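Side-chain contacts in deoxyhypusine hydroxylase (Homo sapiens, PDB 4D50), which catalyses the iron-dependent hydroxylation of deoxyhypusine on the translation factor eIF5A, the second step in making hypusine: residues A[10-15]-A[45-50]; A[50-55]-A[62-67]; A[114-119]-A[126-131]; A[151-156]-A[186-191]. All blocks are in the same frame, centred on the assembly; numbering follows the deposited sequence.

All four contacts belong to one all-helical chain of HEAT-like repeats. Contacts 1 and 2 adjoin: they share Gln50, and Ile48 of one packs on Leu63 of the other. Only contact 2 is fully buried, and it is purely apolar in its side chains. Contacts 1, 3 and 4 are partly buried. Contact 1 lies farther from the centre of the chain and relies on an indole-carboxylate bond. Contacts 2 and 3 are alike in topology, since each sets a turn against the helix that follows it, but contact 3 adds an amide-to-carbonyl bond at its exposed side. Contact 4, a salt bridge between a loop and helix 177-190, lies on the opposite side of the chain's centre from contacts 1 and 2.

Contact 1 (A[10-15]-A[45-50]); sequences QEVDAI and IAWISQ
Trp47 reaches across from helix 42-50 to Val12 and Asp13 on helix 3-20, near the N-terminal end of this HEAT-like helical solenoid. Its CG stands anti to the carbonyl carbon (chi1 -75°). With this torsion the NE1 side of the indole, from CD1 to CZ2, meets Val12 and Asp13. Trp47 NE1 donates its hydrogen to Asp13 OD1 at 2.9 Å, in a nearly straight bond of 169°. The oxygen sits almost exactly in the indole plane. It receives the hydrogen on its anti side, somewhat out of the carboxylate plane, and the carboxylate and indole planes are turned 59° apart.

The Asp13 carboxylate lies at the edge of the indole, while the backbone O of the same residue lies over one face, offset toward the rim. Asp13 O is 3.7 Å from Trp47 CZ2. One residue thus meets the indole twice, at an edge and over a face.

Val12 adds apolar packing and is buried. Its side chain also touches Leu36 on helix 26-39. Gln17 and Val20 of helix 3-20 extend the packing around Trp47. The contact joins the first helix of the chain to helix 42-50, with the polar bond beside the apolar packing. Val12 turns its CG1 anti to the backbone N, and this methyl lies 3.9 Å from Trp47 CD1.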
loop_
_atom_site.group_PDB
_atom_site.type_symbol
_atom_site.label_atom_id
_atom_site.label_comp_id
_atom_site.label_asym_id
_atom_site.label_seq_id
_atom_site.Cartn_x
_atom_site.Cartn_y
_atom_site.Cartn_z
ATOM N N GLN A 10 21.217 1.100 -18.444
ATOM C CA GLN A 10 20.978 2.410 -19.037
ATOM C C GLN A 10 19.536 2.865 -18.776
ATOM O O GLN A 10 19.301 4.024 -18.374
ATOM C CB GLN A 10 21.188 2.392 -20.557
ATOM C CG GLN A 10 22.649 2.302 -21.008
ATOM C CD GLN A 10 22.856 2.585 -22.501
ATOM O OE1 GLN A 10 21.934 2.617 -23.299
ATOM N NE2 GLN A 10 24.100 2.770 -22.876
ATOM N N GLU A 11 18.571 1.987 -19.032
ATOM C CA GLU A 11 17.155 2.378 -18.899
ATOM C C GLU A 11 16.820 2.641 -17.422
ATOM O O GLU A 11 16.102 3.614 -17.044
ATOM C CB GLU A 11 16.228 1.319 -19.482
ATOM C CG GLU A 11 16.261 1.232 -20.999
ATOM C CD GLU A 11 16.116 2.625 -21.611
ATOM O OE1 GLU A 11 15.130 3.321 -21.272
ATOM O OE2 GLU A 11 17.020 3.032 -22.376
ATOM N N VAL A 12 17.336 1.790 -16.560
ATOM C CA VAL A 12 17.250 2.063 -15.124
ATOM C C VAL A 12 17.734 3.471 -14.671
ATOM O O VAL A 12 17.112 4.130 -13.828
ATOM C CB VAL A 12 17.957 0.951 -14.307
ATOM C CG1 VAL A 12 18.100 1.338 -12.841
ATOM C CG2 VAL A 12 17.198 -0.367 -14.403
ATOM N N ASP A 13 18.871 3.928 -15.180
ATOM C CA ASP A 13 19.442 5.196 -14.735
ATOM C C ASP A 13 18.651 6.355 -15.267
ATOM O O ASP A 13 18.429 7.362 -14.589
ATOM C CB ASP A 13 20.895 5.284 -15.200
ATOM C CG ASP A 13 21.767 4.300 -14.488
ATOM O OD1 ASP A 13 21.353 3.793 -13.401
ATOM O OD2 ASP A 13 22.878 3.999 -15.013
ATOM N N ALA A 14 18.144 6.173 -16.467
ATOM C CA ALA A 14 17.283 7.149 -17.135
ATOM C C ALA A 14 15.970 7.330 -16.414
ATOM O O ALA A 14 15.555 8.471 -16.161
ATOM C CB ALA A 14 17.003 6.693 -18.544
ATOM N N ILE A 15 15.321 6.205 -16.108
ATOM C CA ILE A 15 14.067 6.214 -15.357
ATOM C C ILE A 15 14.291 6.779 -13.948
ATOM O O ILE A 15 13.478 7.579 -13.426
ATOM C CB ILE A 15 13.450 4.792 -15.318
ATOM C CG1 ILE A 15 13.072 4.380 -16.746
ATOM C CG2 ILE A 15 12.218 4.718 -14.388
ATOM C CD1 ILE A 15 13.023 2.881 -16.964
ATOM N N ILE A 45 16.975 -0.116 -6.757
ATOM C CA ILE A 45 16.851 0.147 -5.326
ATOM C C ILE A 45 17.511 1.476 -4.906
ATOM O O ILE A 45 16.958 2.266 -4.102
ATOM C CB ILE A 45 17.383 -1.078 -4.540
ATOM C CG1 ILE A 45 16.398 -2.235 -4.781
ATOM C CG2 ILE A 45 17.491 -0.801 -3.072
ATOM C CD1 ILE A 45 16.766 -3.586 -4.220
ATOM N N ALA A 46 18.684 1.787 -5.463
ATOM C CA ALA A 46 19.368 3.030 -5.137
ATOM C C ALA A 46 18.649 4.290 -5.566
ATOM O O ALA A 46 18.609 5.243 -4.808
ATOM C CB ALA A 46 20.786 3.022 -5.711
ATOM N N TRP A 47 18.092 4.292 -6.748
ATOM C CA TRP A 47 17.368 5.420 -7.259
ATOM C C TRP A 47 16.056 5.624 -6.439
ATOM O O TRP A 47 15.675 6.729 -6.160
ATOM C CB TRP A 47 17.021 5.221 -8.724
ATOM C CG TRP A 47 18.141 5.391 -9.715
ATOM C CD1 TRP A 47 18.682 4.418 -10.519
ATOM C CD2 TRP A 47 18.798 6.614 -10.071
ATOM N NE1 TRP A 47 19.645 4.955 -11.342
ATOM C CE2 TRP A 47 19.771 6.294 -11.065
ATOM C CE3 TRP A 47 18.699 7.927 -9.617
ATOM C CZ2 TRP A 47 20.602 7.257 -11.632
ATOM C CZ3 TRP A 47 19.533 8.903 -10.187
ATOM C CH2 TRP A 47 20.489 8.554 -11.168
ATOM N N ILE A 48 15.411 4.540 -6.059
ATOM C CA ILE A 48 14.130 4.618 -5.281
ATOM C C ILE A 48 14.477 5.206 -3.908
ATOM O O ILE A 48 13.749 6.008 -3.338
ATOM C CB ILE A 48 13.465 3.240 -5.131
ATOM C CG1 ILE A 48 12.922 2.721 -6.493
ATOM C CG2 ILE A 48 12.314 3.232 -4.134
ATOM C CD1 ILE A 48 12.399 1.331 -6.443
ATOM N N SER A 49 15.641 4.774 -3.389
ATOM C CA SER A 49 16.100 5.124 -2.070
ATOM C C SER A 49 16.483 6.576 -2.021
ATOM O O SER A 49 16.193 7.251 -1.029
ATOM C CB SER A 49 17.332 4.255 -1.709
ATOM O OG SER A 49 16.927 2.886 -1.459
ATOM N N GLN A 50 17.059 7.049 -3.120
ATOM C CA GLN A 50 17.410 8.457 -3.263
ATOM C C GLN A 50 16.187 9.372 -3.181
ATOM O O GLN A 50 16.268 10.457 -2.632
ATOM C CB GLN A 50 18.242 8.689 -4.537
ATOM C CG GLN A 50 18.848 10.090 -4.714
ATOM C CD GLN A 50 19.633 10.223 -6.032
ATOM O OE1 GLN A 50 20.282 9.299 -6.453
ATOM N NE2 GLN A 50 19.458 11.342 -6.736
#

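Contact 2 (A[50-55]-A[62-67]); sequences QAFDDD and ELAYCL
Phe52 and Ala51 pack on Leu63, Ala64 and Leu67 inside a helical hairpin of the HEAT-like fold. A short 3-10 turn, 51-53, follows helix 42-50, and the chain then folds back as helix 57-70. No hydrogen bond crosses between the two segments. The contact is van der Waals packing, partly against backbone atoms, and all five touching residues are buried.

The CH-pi contact is central. Leu63 CD1 stands over the middle of the Phe52 ring, 3.9 Å from the centroid and only 12° off the ring normal. Leu63 CB lies over a face too, 3.7 Å from Phe52 CZ. The two side chains run past each other in opposite directions, which lets both atoms of Leu63 meet the ring.

The aliphatic contacts surround this. Leu63 keeps CG beside its backbone N (chi1 -53°). Leu63 CD1 then also packs 3.6 Å from Ala51 CB, while CD2 touches the same methyl. Ala64 CB approaches Phe52 CZ at 4.0 Å.

Outside the pair, Met78 and Val82 of helix 76-84 also touch Phe52, so the ring joins three successive helical elements. Ala64 touches Glu95, an iron ligand, so this packing borders the iron site. Leu67 comes to the ring from the opposite direction. Leu67 CD1 meets the edge, close to the ring plane, 4.0 Å from Phe52 CE2.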
loop_
_atom_site.group_PDB
_atom_site.type_symbol
_atom_site.label_atom_id
_atom_site.label_comp_id
_atom_site.label_asym_id
_atom_site.label_seq_id
_atom_site.Cartn_x
_atom_site.Cartn_y
_atom_site.Cartn_z
ATOM N N GLN A 50 17.059 7.049 -3.120
ATOM C CA GLN A 50 17.410 8.457 -3.263
ATOM C C GLN A 50 16.187 9.372 -3.181
ATOM O O GLN A 50 16.268 10.457 -2.632
ATOM C CB GLN A 50 18.242 8.689 -4.537
ATOM C CG GLN A 50 18.848 10.090 -4.714
ATOM C CD GLN A 50 19.633 10.223 -6.032
ATOM O OE1 GLN A 50 20.282 9.299 -6.453
ATOM N NE2 GLN A 50 19.458 11.342 -6.736
ATOM N N ALA A 51 15.060 8.929 -3.692
ATOM C CA ALA A 51 13.813 9.747 -3.630
ATOM C C ALA A 51 13.199 9.963 -2.263
ATOM O O ALA A 51 12.260 10.793 -2.141
ATOM C CB ALA A 51 12.786 9.186 -4.601
ATOM N N PHE A 52 13.646 9.278 -1.204
ATOM C CA PHE A 52 13.139 9.597 0.145
ATOM C C PHE A 52 13.387 11.057 0.622
ATOM O O PHE A 52 12.924 11.425 1.727
ATOM C CB PHE A 52 13.631 8.587 1.194
ATOM C CG PHE A 52 12.862 7.279 1.171
ATOM C CD1 PHE A 52 11.522 7.207 1.600
ATOM C CD2 PHE A 52 13.455 6.123 0.690
ATOM C CE1 PHE A 52 10.839 5.984 1.536
ATOM C CE2 PHE A 52 12.783 4.883 0.670
ATOM C CZ PHE A 52 11.458 4.818 1.100
ATOM N N ASP A 53 14.146 11.809 -0.186
ATOM C CA ASP A 53 14.481 13.236 0.025
ATOM C C ASP A 53 13.241 14.100 -0.160
ATOM O O ASP A 53 13.077 15.113 0.492
ATOM C CB ASP A 53 15.563 13.695 -0.980
ATOM C CG ASP A 53 16.395 14.915 -0.478
ATOM O OD1 ASP A 53 16.082 15.467 0.614
ATOM O OD2 ASP A 53 17.384 15.315 -1.177
ATOM N N ASP A 54 12.325 13.617 -0.969
ATOM C CA ASP A 54 11.247 14.409 -1.511
ATOM C C ASP A 54 10.257 14.902 -0.464
ATOM O O ASP A 54 10.117 14.371 0.641
ATOM C CB ASP A 54 10.461 13.582 -2.537
ATOM C CG ASP A 54 9.647 14.425 -3.474
ATOM O OD1 ASP A 54 10.204 15.014 -4.438
ATOM O OD2 ASP A 54 8.411 14.525 -3.254
ATOM N N ASP A 55 9.621 16.002 -0.824
ATOM C CA ASP A 55 8.607 16.624 -0.077
ATOM C C ASP A 55 7.281 15.914 0.020
ATOM O O ASP A 55 6.529 16.147 0.954
ATOM C CB ASP A 55 8.253 17.909 -0.888
ATOM C CG ASP A 55 8.292 19.103 -0.106
ATOM O OD1 ASP A 55 9.063 19.132 0.899
ATOM O OD2 ASP A 55 7.535 20.034 -0.561
ATOM N N GLU A 62 4.963 5.509 -1.282
ATOM C CA GLU A 62 4.932 4.574 -2.453
ATOM C C GLU A 62 6.358 3.948 -2.682
ATOM O O GLU A 62 6.526 2.779 -3.086
ATOM C CB GLU A 62 4.472 5.311 -3.672
ATOM C CG GLU A 62 3.545 4.569 -4.617
ATOM C CD GLU A 62 2.144 4.446 -4.038
ATOM O OE1 GLU A 62 1.550 5.455 -3.611
ATOM O OE2 GLU A 62 1.713 3.292 -3.899
ATOM N N LEU A 63 7.356 4.764 -2.440
ATOM C CA LEU A 63 8.730 4.265 -2.525
ATOM C C LEU A 63 8.850 3.108 -1.612
ATOM O O LEU A 63 9.474 2.076 -1.936
ATOM C CB LEU A 63 9.761 5.302 -2.143
ATOM C CG LEU A 63 9.713 6.667 -2.839
ATOM C CD1 LEU A 63 10.707 7.578 -2.184
ATOM C CD2 LEU A 63 10.033 6.506 -4.285
ATOM N N ALA A 64 8.435 3.332 -0.373
ATOM C CA ALA A 64 8.597 2.238 0.624
ATOM C C ALA A 64 7.741 1.040 0.232
ATOM O O ALA A 64 8.215 -0.110 0.360
ATOM C CB ALA A 64 8.200 2.689 2.041
ATOM N N TYR A 65 6.514 1.246 -0.212
ATOM C CA TYR A 65 5.687 0.140 -0.653
ATOM C C TYR A 65 6.344 -0.706 -1.742
ATOM O O TYR A 65 6.433 -1.920 -1.667
ATOM C CB TYR A 65 4.354 0.663 -1.177
ATOM C CG TYR A 65 3.428 -0.349 -1.777
ATOM C CD1 TYR A 65 2.726 -1.252 -0.989
ATOM C CD2 TYR A 65 3.367 -0.511 -3.167
ATOM C CE1 TYR A 65 1.879 -2.216 -1.570
ATOM C CE2 TYR A 65 2.507 -1.414 -3.748
ATOM C CZ TYR A 65 1.835 -2.319 -2.957
ATOM O OH TYR A 65 1.000 -3.172 -3.568
ATOM N N CYS A 66 6.925 -0.022 -2.700
ATOM C CA CYS A 66 7.618 -0.659 -3.824
ATOM C C CYS A 66 8.795 -1.484 -3.335
ATOM O O CYS A 66 8.949 -2.604 -3.796
ATOM C CB CYS A 66 8.066 0.316 -4.927
ATOM S SG CYS A 66 6.660 0.892 -5.898
ATOM N N LEU A 67 9.597 -0.957 -2.382
ATOM C CA LEU A 67 10.764 -1.728 -1.910
ATOM C C LEU A 67 10.290 -2.976 -1.203
ATOM O O LEU A 67 10.978 -4.011 -1.168
ATOM C CB LEU A 67 11.626 -0.869 -0.950
ATOM C CG LEU A 67 12.363 0.313 -1.660
ATOM C CD1 LEU A 67 13.082 1.149 -0.645
ATOM C CD2 LEU A 67 13.326 -0.162 -2.759
#

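Contact 3 (A[114-119]-A[126-131]); sequences QYSSDP and TCQLAV
Ser116 is the residue of the turn that meets most of helix 121-140, touching Cys127, Gln128 and Val131. The polar link is a hydrogen bond from Gln128 NE2 to Ser116 O, 3.0 Å long with an angle of 163° at the hydrogen. The donor lies in the carbonyl plane, and the oxygen lies close to the amide plane of Gln128. The in-plane bond fixes the rotation of the amide and points its N-H at the turn.

Gln128 gets there with an extended chain beyond CG (chi2 163°). Gln128 CG passes 3.7 Å from Ser116 CB, so the aliphatic part packs while the amide bonds. On the buried side, Cys127 SG packs 3.7 Å from Tyr115 CB. Cys127 CB lies equally close to the backbone C of Tyr115. Ser116 OG rests 3.5 Å from Cys127 C, and Val131 CG2 lies farther from Ser116 OG, at 4.1 Å.

The next shell fixes the turn. Residues 115-118 form a type I beta turn, closed by Asp118 N bonding to Tyr115 O at 3.1 Å. Ser116 OG hydrogen-bonds to Leu112 O, back in helix 109-115, while Tyr115 OH bonds to Gln84 and Asp118 forms a salt bridge with Arg93. Just before Cys127, Thr126 OG1 bonds to His94 ND1, making it a second-shell partner of an iron ligand.

The contact closes the connection between helix 109-115 and helix 121-140, at the end of the second HEAT-like repeat. Val131 continues the packing onto Leu109 and Leu112, while Leu129 faces helices 177-190 and 208-221.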
loop_
_atom_site.group_PDB
_atom_site.type_symbol
_atom_site.label_atom_id
_atom_site.label_comp_id
_atom_site.label_asym_id
_atom_site.label_seq_id
_atom_site.Cartn_x
_atom_site.Cartn_y
_atom_site.Cartn_z
ATOM N N GLN A 114 10.664 -4.086 18.372
ATOM C CA GLN A 114 10.972 -2.821 19.056
ATOM C C GLN A 114 9.880 -1.767 18.695
ATOM O O GLN A 114 9.297 -1.146 19.543
ATOM C CB GLN A 114 12.358 -2.334 18.606
ATOM C CG GLN A 114 12.855 -0.984 19.119
ATOM C CD GLN A 114 14.235 -0.590 18.576
ATOM O OE1 GLN A 114 14.725 -1.136 17.577
ATOM N NE2 GLN A 114 14.876 0.375 19.251
ATOM N N TYR A 115 9.609 -1.653 17.405
ATOM C CA TYR A 115 8.750 -0.596 16.898
ATOM C C TYR A 115 7.299 -0.961 17.021
ATOM O O TYR A 115 6.447 -0.142 16.718
ATOM C CB TYR A 115 9.157 -0.105 15.507
ATOM C CG TYR A 115 10.302 0.847 15.561
ATOM C CD1 TYR A 115 11.609 0.372 15.633
ATOM C CD2 TYR A 115 10.121 2.194 15.500
ATOM C CE1 TYR A 115 12.675 1.240 15.741
ATOM C CE2 TYR A 115 11.176 3.072 15.582
ATOM C CZ TYR A 115 12.439 2.587 15.713
ATOM O OH TYR A 115 13.498 3.485 15.845
ATOM N N SER A 116 7.023 -2.154 17.554
ATOM C CA SER A 116 5.695 -2.517 17.916
ATOM C C SER A 116 5.194 -1.669 19.060
ATOM O O SER A 116 3.975 -1.675 19.300
ATOM C CB SER A 116 5.611 -4.018 18.308
ATOM O OG SER A 116 5.828 -4.838 17.142
ATOM N N SER A 117 6.122 -0.981 19.748
ATOM C CA SER A 117 5.825 -0.057 20.806
ATOM C C SER A 117 6.033 1.414 20.447
ATOM O O SER A 117 6.104 2.285 21.321
ATOM C CB SER A 117 6.637 -0.391 22.036
ATOM O OG SER A 117 6.087 -1.588 22.602
ATOM N N ASP A 118 6.081 1.711 19.165
ATOM C CA ASP A 118 6.287 3.099 18.724
ATOM C C ASP A 118 5.156 3.963 19.188
ATOM O O ASP A 118 4.016 3.495 19.233
ATOM C CB ASP A 118 6.324 3.179 17.198
ATOM C CG ASP A 118 6.893 4.473 16.707
ATOM O OD1 ASP A 118 8.140 4.591 16.650
ATOM O OD2 ASP A 118 6.114 5.385 16.383
ATOM N N PRO A 119 5.441 5.212 19.564
ATOM C CA PRO A 119 4.350 6.115 19.994
ATOM C C PRO A 119 3.248 6.427 18.955
ATOM O O PRO A 119 2.124 6.755 19.362
ATOM C CB PRO A 119 5.080 7.397 20.392
ATOM C CG PRO A 119 6.538 7.216 20.125
ATOM C CD PRO A 119 6.790 5.792 19.757
ATOM N N THR A 126 1.343 -1.447 12.495
ATOM C CA THR A 126 2.005 -2.009 11.296
ATOM C C THR A 126 3.099 -3.012 11.740
ATOM O O THR A 126 3.170 -4.106 11.166
ATOM C CB THR A 126 2.732 -0.912 10.523
ATOM O OG1 THR A 126 1.713 -0.034 9.989
ATOM C CG2 THR A 126 3.601 -1.467 9.450
ATOM N N CYS A 127 3.872 -2.680 12.776
ATOM C CA CYS A 127 5.023 -3.508 13.119
ATOM C C CYS A 127 4.505 -4.744 13.881
ATOM O O CYS A 127 5.075 -5.866 13.768
ATOM C CB CYS A 127 6.127 -2.724 13.934
ATOM S SG CYS A 127 6.877 -1.447 12.949
ATOM N N GLN A 128 3.384 -4.609 14.593
ATOM C CA GLN A 128 2.774 -5.789 15.212
ATOM C C GLN A 128 2.361 -6.784 14.175
ATOM O O GLN A 128 2.574 -7.993 14.326
ATOM C CB GLN A 128 1.619 -5.375 16.098
ATOM C CG GLN A 128 2.092 -4.598 17.340
ATOM C CD GLN A 128 0.955 -3.842 17.970
ATOM O OE1 GLN A 128 -0.202 -4.259 17.865
ATOM N NE2 GLN A 128 1.240 -2.720 18.534
ATOM N N LEU A 129 1.767 -6.294 13.114
ATOM C CA LEU A 129 1.325 -7.136 12.005
ATOM C C LEU A 129 2.483 -7.799 11.329
ATOM O O LEU A 129 2.402 -8.995 10.999
ATOM C CB LEU A 129 0.499 -6.310 10.988
ATOM C CG LEU A 129 -0.864 -5.909 11.463
ATOM C CD1 LEU A 129 -1.489 -4.889 10.503
ATOM C CD2 LEU A 129 -1.808 -7.073 11.604
ATOM N N ALA A 130 3.595 -7.072 11.186
ATOM C CA ALA A 130 4.705 -7.579 10.402
ATOM C C ALA A 130 5.408 -8.695 11.232
ATOM O O ALA A 130 5.870 -9.633 10.652
ATOM C CB ALA A 130 5.578 -6.474 9.939
ATOM N N VAL A 131 5.493 -8.533 12.556
ATOM C CA VAL A 131 6.038 -9.572 13.440
ATOM C C VAL A 131 5.174 -10.836 13.352
ATOM O O VAL A 131 5.685 -11.896 13.174
ATOM C CB VAL A 131 6.136 -9.089 14.889
ATOM C CG1 VAL A 131 6.430 -10.276 15.796
ATOM C CG2 VAL A 131 7.212 -8.005 15.006
#

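Contact 4 (A[151-156]-A[186-191]); sequences SVDPAP and ALRNAG
The guanidinium of Arg188 meets Asp153 at its edge, near its own plane, with the carboxylate plane turned 53° away. Asp153 OD2 and OD1 take one part of that edge, and Asn189 occupies another.

The salt bridge is end-on, and both terminal nitrogens converge on one oxygen. Arg188 NH2 is 3.0 Å from Asp153 OD2 and meets it on the syn side, but well out of the carboxylate plane. Arg188 NH1 is 3.2 Å from Asp153 OD2, from above the carboxylate plane. Both nitrogens come from the same face of that plane. A weak bond of 3.3 Å also runs from Arg188 NH1 to Asp153 OD1.

Asp153 OD1 has a firmer partner on its own segment. Ser151 OG donates to Asp153 OD1 at 2.6 Å, on the syn side. The serine and the arginine together fix the carboxylate by both oxygens.

Arg188 is bent at chi3 (66°), and this turns NE and NH2 back toward the neighbouring residue on the helix. Asn189 OD1 accepts from Arg188 NE at 3.0 Å and from Arg188 NH2 at 2.8 Å. The guanidinium is therefore held from two sides of its edge. Gln220 of helix 208-221 adds to the network, since its OE1 accepts from Arg188 NH1 and its NE2 bonds to Ser151 OG.

This is a buried arginine serving a loop-to-helix salt bridge. It ties the long linker after helix 121-140 to helix 177-190 of the third HEAT-like repeat, with Gln220 bringing in the next repeat of the solenoid.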
loop_
_atom_site.group_PDB
_atom_site.type_symbol
_atom_site.label_atom_id
_atom_site.label_comp_id
_atom_site.label_asym_id
_atom_site.label_seq_id
_atom_site.Cartn_x
_atom_site.Cartn_y
_atom_site.Cartn_z
ATOM N N SER A 151 0.184 -9.170 -5.323
ATOM C CA SER A 151 0.713 -8.386 -4.217
ATOM C C SER A 151 1.270 -9.263 -3.160
ATOM O O SER A 151 0.767 -10.394 -2.934
ATOM C CB SER A 151 -0.360 -7.455 -3.608
ATOM O OG SER A 151 -1.522 -8.151 -3.262
ATOM N N VAL A 152 2.248 -8.737 -2.432
ATOM C CA VAL A 152 2.628 -9.335 -1.190
ATOM C C VAL A 152 1.897 -8.642 -0.060
ATOM O O VAL A 152 2.107 -7.443 0.180
ATOM C CB VAL A 152 4.150 -9.187 -0.944
ATOM C CG1 VAL A 152 4.550 -9.873 0.383
ATOM C CG2 VAL A 152 4.974 -9.667 -2.143
ATOM N N ASP A 153 1.048 -9.376 0.631
ATOM C CA ASP A 153 0.094 -8.788 1.569
ATOM C C ASP A 153 0.617 -8.833 2.972
ATOM O O ASP A 153 1.485 -9.685 3.306
ATOM C CB ASP A 153 -1.247 -9.557 1.492
ATOM C CG ASP A 153 -1.893 -9.502 0.095
ATOM O OD1 ASP A 153 -1.664 -8.475 -0.659
ATOM O OD2 ASP A 153 -2.549 -10.475 -0.264
ATOM N N PRO A 154 0.113 -7.972 3.859
ATOM C CA PRO A 154 0.612 -8.006 5.219
ATOM C C PRO A 154 0.170 -9.175 6.050
ATOM O O PRO A 154 0.670 -9.292 7.133
ATOM C CB PRO A 154 0.015 -6.738 5.851
ATOM C CG PRO A 154 -1.034 -6.277 4.898
ATOM C CD PRO A 154 -0.589 -6.700 3.585
ATOM N N ALA A 155 -0.804 -9.946 5.578
ATOM C CA ALA A 155 -1.307 -11.134 6.238
ATOM C C ALA A 155 -1.831 -12.086 5.239
ATOM O O ALA A 155 -2.311 -11.697 4.239
ATOM C CB ALA A 155 -2.357 -10.880 7.295
ATOM N N PRO A 156 -1.641 -13.403 5.520
ATOM C CA PRO A 156 -2.110 -14.437 4.611
ATOM C C PRO A 156 -3.617 -14.600 4.770
ATOM O O PRO A 156 -4.135 -14.290 5.797
ATOM C CB PRO A 156 -1.427 -15.707 5.133
ATOM C CG PRO A 156 -1.241 -15.427 6.598
ATOM C CD PRO A 156 -0.885 -13.968 6.644
ATOM N N ALA A 186 -9.039 -12.769 2.906
ATOM C CA ALA A 186 -9.952 -13.836 2.432
ATOM C C ALA A 186 -11.215 -13.309 1.761
ATOM O O ALA A 186 -11.668 -13.881 0.787
ATOM C CB ALA A 186 -10.351 -14.753 3.576
ATOM N N LEU A 187 -11.677 -12.181 2.198
ATOM C CA LEU A 187 -12.906 -11.513 1.617
ATOM C C LEU A 187 -12.591 -11.046 0.229
ATOM O O LEU A 187 -13.345 -11.270 -0.664
ATOM C CB LEU A 187 -13.396 -10.414 2.516
ATOM C CG LEU A 187 -14.236 -10.897 3.698
ATOM C CD1 LEU A 187 -14.308 -9.840 4.780
ATOM C CD2 LEU A 187 -15.585 -11.350 3.260
ATOM N N ARG A 188 -11.465 -10.366 0.084
ATOM C CA ARG A 188 -10.988 -9.859 -1.175
ATOM C C ARG A 188 -10.886 -11.031 -2.181
ATOM O O ARG A 188 -11.407 -10.977 -3.299
ATOM C CB ARG A 188 -9.711 -9.077 -1.037
ATOM C CG ARG A 188 -9.137 -8.740 -2.410
ATOM C CD ARG A 188 -7.611 -8.555 -2.387
ATOM N NE ARG A 188 -6.930 -9.800 -2.070
ATOM C CZ ARG A 188 -5.649 -9.898 -1.714
ATOM N NH1 ARG A 188 -4.817 -8.828 -1.718
ATOM N NH2 ARG A 188 -5.184 -11.107 -1.478
ATOM N N ASN A 189 -10.272 -12.144 -1.740
ATOM C CA ASN A 189 -10.108 -13.287 -2.622
ATOM C C ASN A 189 -11.411 -13.988 -2.974
ATOM O O ASN A 189 -11.535 -14.496 -4.126
ATOM C CB ASN A 189 -9.202 -14.315 -1.932
ATOM C CG ASN A 189 -7.751 -13.817 -1.821
ATOM O OD1 ASN A 189 -7.351 -12.744 -2.299
ATOM N ND2 ASN A 189 -6.938 -14.637 -1.187
ATOM N N ALA A 190 -12.361 -14.019 -2.059
ATOM C CA ALA A 190 -13.720 -14.558 -2.315
ATOM C C ALA A 190 -14.436 -13.841 -3.421
ATOM O O ALA A 190 -15.036 -14.493 -4.365
ATOM C CB ALA A 190 -14.520 -14.523 -1.019
ATOM N N GLY A 191 -14.218 -12.550 -3.472
ATOM C CA GLY A 191 -14.857 -11.668 -4.438
ATOM C C GLY A 191 -16.359 -11.632 -4.410
ATOM O O GLY A 191 -17.012 -12.263 -3.599
#